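Local structure of PmbA-related protein (Thermotoga maritima, 1VL4) at residues G269-Q274 with G313-F318; M248-P253 with G410-L415. The protein is probably a metallopeptidase of the PmbA/TldD family and may modulate DNA gyrase. One frame throughout, in Å; residues are numbered along the deposited sequence.

Contact 1 (G269-Q274 with G313-F318)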
ATOM      1  N   GLY A 269      30.839   0.785  -7.695  1.00 16.32           N
ATOM      2  CA  GLY A 269      32.182   1.172  -8.147  1.00 17.16           C
ATOM      3  C   GLY A 269      32.599   2.635  -7.950  1.00 17.30           C
ATOM      4  O   GLY A 269      33.716   3.039  -8.353  1.00 14.24           O
ATOM      5  N   LYS A 270      31.740   3.409  -7.278  1.00 17.16           N
ATOM      6  CA  LYS A 270      31.942   4.834  -7.141  1.00 17.50           C
ATOM      7  C   LYS A 270      32.438   5.249  -5.757  1.00 16.41           C
ATOM      8  O   LYS A 270      32.569   6.427  -5.481  1.00 17.79           O
ATOM      9  CB  LYS A 270      30.646   5.570  -7.461  1.00 18.39           C
ATOM     10  CG  LYS A 270      30.024   5.230  -8.800  1.00 22.25           C
ATOM     11  CD  LYS A 270      30.175   6.339  -9.828  1.00 31.60           C
ATOM     12  CE  LYS A 270      29.112   6.248 -10.915  1.00 34.96           C
ATOM     13  NZ  LYS A 270      27.769   6.481 -10.322  1.00 36.91           N
ATOM     14  N   LEU A 271      32.737   4.309  -4.876  1.00 16.99           N
ATOM     15  CA  LEU A 271      33.225   4.714  -3.577  1.00 17.11           C
ATOM     16  C   LEU A 271      34.462   5.543  -3.849  1.00 16.86           C
ATOM     17  O   LEU A 271      35.285   5.205  -4.697  1.00 15.35           O
ATOM     18  CB  LEU A 271      33.530   3.521  -2.656  1.00 17.91           C
ATOM     19  CG  LEU A 271      32.325   2.793  -2.043  1.00 21.13           C
ATOM     20  CD1 LEU A 271      32.764   1.468  -1.406  1.00 24.62           C
ATOM     21  CD2 LEU A 271      31.604   3.659  -1.007  1.00 18.55           C
ATOM     22  N   GLY A 272      34.578   6.672  -3.175  1.00 15.37           N
ATOM     23  CA  GLY A 272      35.759   7.477  -3.282  1.00 16.44           C
ATOM     24  C   GLY A 272      35.739   8.447  -4.445  1.00 15.86           C
ATOM     25  O   GLY A 272      36.631   9.253  -4.557  1.00 17.35           O
ATOM     26  N   GLU A 273      34.706   8.416  -5.271  1.00 16.19           N
ATOM     27  CA  GLU A 273      34.654   9.289  -6.448  1.00 17.19           C
ATOM     28  C   GLU A 273      33.792  10.519  -6.163  1.00 17.13           C
ATOM     29  O   GLU A 273      32.979  10.509  -5.229  1.00 14.11           O
ATOM     30  CB  GLU A 273      34.061   8.528  -7.625  1.00 17.89           C
ATOM     31  CG  GLU A 273      34.854   7.270  -7.980  1.00 21.30           C
ATOM     32  CD  GLU A 273      34.373   6.613  -9.249  1.00 32.26           C
ATOM     33  OE1 GLU A 273      33.278   6.982  -9.752  1.00 39.80           O
ATOM     34  OE2 GLU A 273      35.091   5.712  -9.741  1.00 41.84           O
ATOM     35  N   GLN A 274      33.948  11.560  -6.987  1.00 15.92           N
ATOM     36  CA  GLN A 274      33.103  12.761  -6.887  1.00 20.36           C
ATOM     37  C   GLN A 274      31.760  12.604  -7.560  1.00 17.97           C
ATOM     38  O   GLN A 274      31.576  12.943  -8.734  1.00 18.51           O
ATOM     39  CB  GLN A 274      33.808  13.981  -7.464  1.00 21.33           C
ATOM     40  CG  GLN A 274      34.814  14.548  -6.526  1.00 29.90           C
ATOM     41  CD  GLN A 274      34.368  15.838  -5.952  1.00 22.80           C
ATOM     42  OE1 GLN A 274      33.273  15.947  -5.397  1.00 35.21           O
ATOM     43  NE2 GLN A 274      35.205  16.858  -6.103  1.00 33.79           N
ATOM     44  N   GLY A 313      30.880  16.046  -1.754  1.00 13.21           N
ATOM     45  CA  GLY A 313      30.536  15.463  -3.013  1.00 11.25           C
ATOM     46  C   GLY A 313      31.179  14.111  -3.237  1.00 13.37           C
ATOM     47  O   GLY A 313      30.851  13.457  -4.212  1.00 14.66           O
ATOM     48  N   VAL A 314      32.059  13.678  -2.330  1.00 14.43           N
ATOM     49  CA  VAL A 314      32.775  12.416  -2.478  1.00 12.93           C
ATOM     50  C   VAL A 314      31.972  11.328  -1.780  1.00 14.36           C
ATOM     51  O   VAL A 314      31.578  11.509  -0.627  1.00 11.66           O
ATOM     52  CB  VAL A 314      34.229  12.527  -1.949  1.00 11.53           C
ATOM     53  CG1 VAL A 314      34.962  11.189  -2.020  1.00 11.92           C
ATOM     54  CG2 VAL A 314      35.013  13.607  -2.722  1.00 13.92           C
ATOM     55  N   LEU A 315      31.688  10.225  -2.492  1.00 12.90           N
ATOM     56  CA  LEU A 315      31.024   9.094  -1.878  1.00 13.15           C
ATOM     57  C   LEU A 315      31.979   8.312  -0.911  1.00 15.35           C
ATOM     58  O   LEU A 315      32.975   7.695  -1.333  1.00 12.93           O
ATOM     59  CB  LEU A 315      30.453   8.162  -2.951  1.00 13.51           C
ATOM     60  CG  LEU A 315      29.744   6.906  -2.460  1.00 16.01           C
ATOM     61  CD1 LEU A 315      28.412   7.200  -1.798  1.00 19.31           C
ATOM     62  CD2 LEU A 315      29.556   5.907  -3.622  1.00 12.57           C
ATOM     63  N   LYS A 316      31.618   8.310   0.375  1.00 13.04           N
ATOM     64  CA  LYS A 316      32.449   7.770   1.442  1.00 12.76           C
ATOM     65  C   LYS A 316      32.091   6.377   1.824  1.00 15.04           C
ATOM     66  O   LYS A 316      32.967   5.665   2.212  1.00 11.71           O
ATOM     67  CB  LYS A 316      32.377   8.623   2.723  1.00 12.56           C
ATOM     68  CG  LYS A 316      32.604  10.108   2.489  1.00 15.83           C
ATOM     69  CD  LYS A 316      33.942  10.393   1.795  1.00 16.83           C
ATOM     70  CE  LYS A 316      35.105  10.058   2.693  1.00 25.95           C
ATOM     71  NZ  LYS A 316      36.375  10.691   2.232  1.00 24.33           N
ATOM     72  N   THR A 317      30.811   6.005   1.814  1.00 15.08           N
ATOM     73  CA  THR A 317      30.427   4.648   2.268  1.00 14.92           C
ATOM     74  C   THR A 317      29.073   4.325   1.736  1.00 14.89           C
ATOM     75  O   THR A 317      28.290   5.235   1.472  1.00 12.83           O
ATOM     76  CB  THR A 317      30.346   4.550   3.844  1.00 19.00           C
ATOM     77  OG1 THR A 317      30.007   3.212   4.272  1.00 19.63           O
ATOM     78  CG2 THR A 317      29.311   5.526   4.411  1.00 19.29           C
ATOM     79  N   PHE A 318      28.771   3.028   1.626  1.00 11.36           N
ATOM     80  CA  PHE A 318      27.377   2.595   1.537  1.00 13.75           C
ATOM     81  C   PHE A 318      26.855   2.312   2.947  1.00 14.48           C
ATOM     82  O   PHE A 318      27.608   2.277   3.915  1.00 15.41           O
ATOM     83  CB  PHE A 318      27.251   1.356   0.648  1.00 12.36           C
ATOM     84  CG  PHE A 318      27.712   1.579  -0.745  1.00 17.16           C
ATOM     85  CD1 PHE A 318      27.090   2.538  -1.551  1.00 19.18           C
ATOM     86  CD2 PHE A 318      28.777   0.848  -1.277  1.00 22.20           C
ATOM     87  CE1 PHE A 318      27.523   2.762  -2.851  1.00 12.63           C
ATOM     88  CE2 PHE A 318      29.217   1.078  -2.595  1.00 18.75           C
ATOM     89  CZ  PHE A 318      28.588   2.020  -3.371  1.00 12.89           C
TER
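Leu271 reaches across to Phe318 with its branched end, setting CD2 over one face of the ring, 4.1 Å from the centroid and displaced toward the rim. CG of Leu271 comes down on CE2 of Phe318 at 3.6 Å, and the other methyl, CD1, stands beyond the CD2-CE2 rim on the same side. CD2 of Leu271 also packs on CA of Thr317 and on CD2 of Leu315, which packs against the backbone carbonyl of Lys270. Beside this apolar patch two backbone hydrogen bonds tie the segments: Gly272 N gives a short, fairly straight bond of 2.6 Å to Leu315 O, and Leu315 N returns one to Glu273 O at 3.0 Å. They fasten a type II beta turn, Lys270 to Glu273, to the short strand 314-315, at the margin of a mixed sheet whose next strand is 307-311. Glu273 N closes the turn on Lys270 O, and Gly272 takes the positive phi (86°) of its third position. Glu273 O also receives a CA-H...O contact from Val314 CA, and just past the turn Gln274 and Val314 form a single beta bridge. Phe318 holds CG anti to its carbonyl carbon (chi1 -60°), which carries the ring back to Leu271; an alanine here would probably leave the leucine methyls without their flat partner and open a gap beside Ala257 and Val260 of helix 257-261, against which the ring also packs.

Contact 2 (M248-P253 with G410-L415)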
ATOM      1  N   MET A 248      14.981  13.568  -2.757  1.00 14.33           N
ATOM      2  CA  MET A 248      16.104  12.898  -2.103  1.00 16.33           C
ATOM      3  C   MET A 248      15.797  11.445  -1.749  1.00 14.38           C
ATOM      4  O   MET A 248      16.706  10.664  -1.499  1.00 16.63           O
ATOM      5  CB  MET A 248      16.438  13.564  -0.751  1.00 13.27           C
ATOM      6  CG  MET A 248      17.261  14.773  -0.819  1.00 29.41           C
ATOM      7  SD  MET A 248      17.255  15.496   0.845  1.00 25.94           S
ATOM      8  CE  MET A 248      18.279  14.436   1.832  1.00 14.47           C
ATOM      9  N   GLU A 249      14.531  11.124  -1.551  1.00 15.56           N
ATOM     10  CA  GLU A 249      14.167   9.757  -1.240  1.00 17.86           C
ATOM     11  C   GLU A 249      14.646   8.771  -2.275  1.00 18.16           C
ATOM     12  O   GLU A 249      14.906   7.606  -1.937  1.00 18.27           O
ATOM     13  CB  GLU A 249      12.651   9.632  -1.074  1.00 19.08           C
ATOM     14  CG  GLU A 249      12.229  10.514   0.102  1.00 27.40           C
ATOM     15  CD  GLU A 249      11.221   9.856   0.936  1.00 39.87           C
ATOM     16  OE1 GLU A 249      10.051   9.881   0.501  1.00 46.41           O
ATOM     17  OE2 GLU A 249      11.619   9.288   1.991  1.00 49.00           O
ATOM     18  N   MET A 250      14.789   9.218  -3.524  1.00 17.16           N
ATOM     19  CA  MET A 250      15.272   8.300  -4.570  1.00 17.28           C
ATOM     20  C   MET A 250      16.771   7.960  -4.426  1.00 17.73           C
ATOM     21  O   MET A 250      17.291   7.057  -5.080  1.00 21.28           O
ATOM     22  CB  MET A 250      14.910   8.841  -5.939  1.00 18.18           C
ATOM     23  CG  MET A 250      15.902   9.835  -6.558  1.00 15.97           C
ATOM     24  SD  MET A 250      15.324  10.298  -8.221  1.00 16.83           S
ATOM     25  CE  MET A 250      15.686   8.831  -9.200  1.00  9.84           C
ATOM     26  N   PHE A 251      17.456   8.659  -3.529  1.00 15.24           N
ATOM     27  CA  PHE A 251      18.851   8.360  -3.237  1.00 15.68           C
ATOM     28  C   PHE A 251      18.975   7.152  -2.297  1.00 12.90           C
ATOM     29  O   PHE A 251      19.997   6.488  -2.239  1.00 13.83           O
ATOM     30  CB  PHE A 251      19.472   9.592  -2.592  1.00 14.31           C
ATOM     31  CG  PHE A 251      20.976   9.581  -2.549  1.00 18.15           C
ATOM     32  CD1 PHE A 251      21.719   9.379  -3.693  1.00 15.34           C
ATOM     33  CD2 PHE A 251      21.639   9.786  -1.359  1.00 14.98           C
ATOM     34  CE1 PHE A 251      23.130   9.370  -3.634  1.00 17.83           C
ATOM     35  CE2 PHE A 251      23.017   9.804  -1.292  1.00 19.72           C
ATOM     36  CZ  PHE A 251      23.769   9.606  -2.428  1.00 16.09           C
ATOM     37  N   ILE A 252      17.919   6.867  -1.567  1.00 12.66           N
ATOM     38  CA  ILE A 252      18.001   5.893  -0.469  1.00 14.71           C
ATOM     39  C   ILE A 252      18.303   4.449  -0.969  1.00 14.29           C
ATOM     40  O   ILE A 252      19.266   3.838  -0.497  1.00 17.87           O
ATOM     41  CB  ILE A 252      16.770   5.999   0.445  1.00 14.12           C
ATOM     42  CG1 ILE A 252      16.866   7.269   1.309  1.00 16.45           C
ATOM     43  CG2 ILE A 252      16.620   4.718   1.296  1.00 20.57           C
ATOM     44  CD1 ILE A 252      15.582   7.580   2.161  1.00 19.02           C
ATOM     45  N   PRO A 253      17.547   3.939  -1.968  1.00 17.77           N
ATOM     46  CA  PRO A 253      17.939   2.630  -2.532  1.00 16.04           C
ATOM     47  C   PRO A 253      19.360   2.570  -3.128  1.00 16.42           C
ATOM     48  O   PRO A 253      20.020   1.527  -3.064  1.00 13.25           O
ATOM     49  CB  PRO A 253      16.871   2.366  -3.605  1.00 18.31           C
ATOM     50  CG  PRO A 253      15.720   3.293  -3.303  1.00 18.75           C
ATOM     51  CD  PRO A 253      16.321   4.474  -2.595  1.00 13.89           C
ATOM     52  N   GLY A 410      15.581  14.529 -15.350  1.00 16.80           N
ATOM     53  CA  GLY A 410      17.009  14.447 -15.339  1.00 14.67           C
ATOM     54  C   GLY A 410      17.413  13.145 -14.711  1.00 16.47           C
ATOM     55  O   GLY A 410      16.612  12.198 -14.641  1.00 15.97           O
ATOM     56  N   ASN A 411      18.673  13.100 -14.301  1.00 15.36           N
ATOM     57  CA  ASN A 411      19.211  12.029 -13.485  1.00 15.62           C
ATOM     58  C   ASN A 411      19.600  12.634 -12.152  1.00 14.72           C
ATOM     59  O   ASN A 411      20.316  13.634 -12.126  1.00 14.82           O
ATOM     60  CB  ASN A 411      20.452  11.426 -14.132  1.00 16.13           C
ATOM     61  CG  ASN A 411      20.898  10.142 -13.449  1.00 21.24           C
ATOM     62  OD1 ASN A 411      21.467  10.152 -12.339  1.00 20.23           O
ATOM     63  ND2 ASN A 411      20.650   9.018 -14.113  1.00 14.86           N
ATOM     64  N   PHE A 412      19.145  12.013 -11.069  1.00 12.82           N
ATOM     65  CA  PHE A 412      19.429  12.452  -9.718  1.00 13.13           C
ATOM     66  C   PHE A 412      20.937  12.674  -9.452  1.00 13.05           C
ATOM     67  O   PHE A 412      21.298  13.633  -8.774  1.00 11.78           O
ATOM     68  CB  PHE A 412      18.825  11.476  -8.683  1.00 14.91           C
ATOM     69  CG  PHE A 412      18.856  12.015  -7.277  1.00 12.52           C
ATOM     70  CD1 PHE A 412      18.004  13.040  -6.901  1.00 16.72           C
ATOM     71  CD2 PHE A 412      19.811  11.572  -6.363  1.00 14.16           C
ATOM     72  CE1 PHE A 412      18.077  13.583  -5.604  1.00 16.15           C
ATOM     73  CE2 PHE A 412      19.891  12.103  -5.099  1.00 15.49           C
ATOM     74  CZ  PHE A 412      19.026  13.130  -4.722  1.00 14.45           C
ATOM     75  N   LEU A 413      21.804  11.822 -10.008  1.00 10.98           N
ATOM     76  CA  LEU A 413      23.238  11.954  -9.771  1.00 14.39           C
ATOM     77  C   LEU A 413      23.797  13.197 -10.441  1.00 15.09           C
ATOM     78  O   LEU A 413      24.596  13.897  -9.837  1.00 19.66           O
ATOM     79  CB  LEU A 413      24.021  10.710 -10.192  1.00 14.92           C
ATOM     80  CG  LEU A 413      23.652   9.423  -9.416  1.00 15.58           C
ATOM     81  CD1 LEU A 413      24.580   8.244  -9.790  1.00 20.81           C
ATOM     82  CD2 LEU A 413      23.627   9.667  -7.914  1.00 25.35           C
ATOM     83  N   ASP A 414      23.343  13.491 -11.649  1.00 15.55           N
ATOM     84  CA  ASP A 414      23.715  14.726 -12.338  1.00 16.34           C
ATOM     85  C   ASP A 414      23.197  15.949 -11.593  1.00 13.53           C
ATOM     86  O   ASP A 414      23.861  16.945 -11.518  1.00 12.38           O
ATOM     87  CB  ASP A 414      23.147  14.753 -13.756  1.00 20.34           C
ATOM     88  CG  ASP A 414      23.858  13.791 -14.694  1.00 27.71           C
ATOM     89  OD1 ASP A 414      25.110  13.698 -14.625  1.00 41.02           O
ATOM     90  OD2 ASP A 414      23.160  13.142 -15.510  1.00 33.45           O
ATOM     91  N   LEU A 415      21.987  15.874 -11.078  1.00 12.77           N
ATOM     92  CA  LEU A 415      21.467  16.906 -10.185  1.00 12.84           C
ATOM     93  C   LEU A 415      22.442  17.215  -9.040  1.00 13.22           C
ATOM     94  O   LEU A 415      22.759  18.384  -8.802  1.00 12.53           O
ATOM     95  CB  LEU A 415      20.126  16.462  -9.602  1.00 13.00           C
ATOM     96  CG  LEU A 415      19.340  17.561  -8.885  1.00 18.40           C
ATOM     97  CD1 LEU A 415      17.853  17.400  -9.120  1.00 25.55           C
ATOM     98  CD2 LEU A 415      19.660  17.595  -7.396  1.00 23.53           C
TER
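Met250 meets Phe412 through a Met-aromatic contact in which the methylene, rather than the sulfur, sits over the ring: CG of Met250 is 4.1 Å from the centroid of the Phe412 ring, whereas SD stands obliquely to the ring and touches CB of Phe412 at 3.7 Å. The contact sets the 3-10 turn 248-250 against the first turn of helix 412-417, where that helix leaves strand 406-411 of the C-terminal domain's mixed sheet. Chi1 of Met250 (86°) places CG between the backbone N and the carbonyl carbon, and from there the thioether runs past the phenylalanine in the opposite sense to it. Phe251 comes to the rim of the same ring, its CD1 near the ring plane and 3.6 Å from CE2 of Phe412. The two aromatic planes are inclined at 43°. CB of Phe251 closes on CE2 of Phe412 as well, and CA of Met248 approaches CZ of Phe412 at 3.9 Å, so that the CA of Met248 and the side chains of Met250 and Phe251 together shape the seat of one buried ring. Outside the pair, Leu247 of helix 241-247 touches Phe412, and Leu346 of strand 345-348 backs Phe251. The helix that delivers Phe412 is N-capped by Asn411, whose ND2 is held by Glu384 and Ser382 while OD1 accepts from Leu413 N at 2.9 Å, in the carbonyl plane and on a lone pair.

From the N terminus, the chain passes through the long antiparallel sheet before reaching 248-253, after helix 241-247, where the wider loop opens. It then runs through helix 257-261 to 269-274, and contact 1 closes a smaller loop at 313-318, taking in strands 282-285 and 307-311. Some ninety residues later 410-415 returns to 248-253, and contact 2 closes the outer loop, contact 1 nested inside it. Contact 1 joins a turn to the margin of one mixed sheet; contact 2 joins the 3-10 turn after helix 241-247 to the start of helix 412-417, which follows strand 406-411 of the other. Their centres lie about 14 Å apart; Lys270 NZ, hydrogen-bonded to Pro266 O, packs on Leu413 CD1 at 3.7 Å.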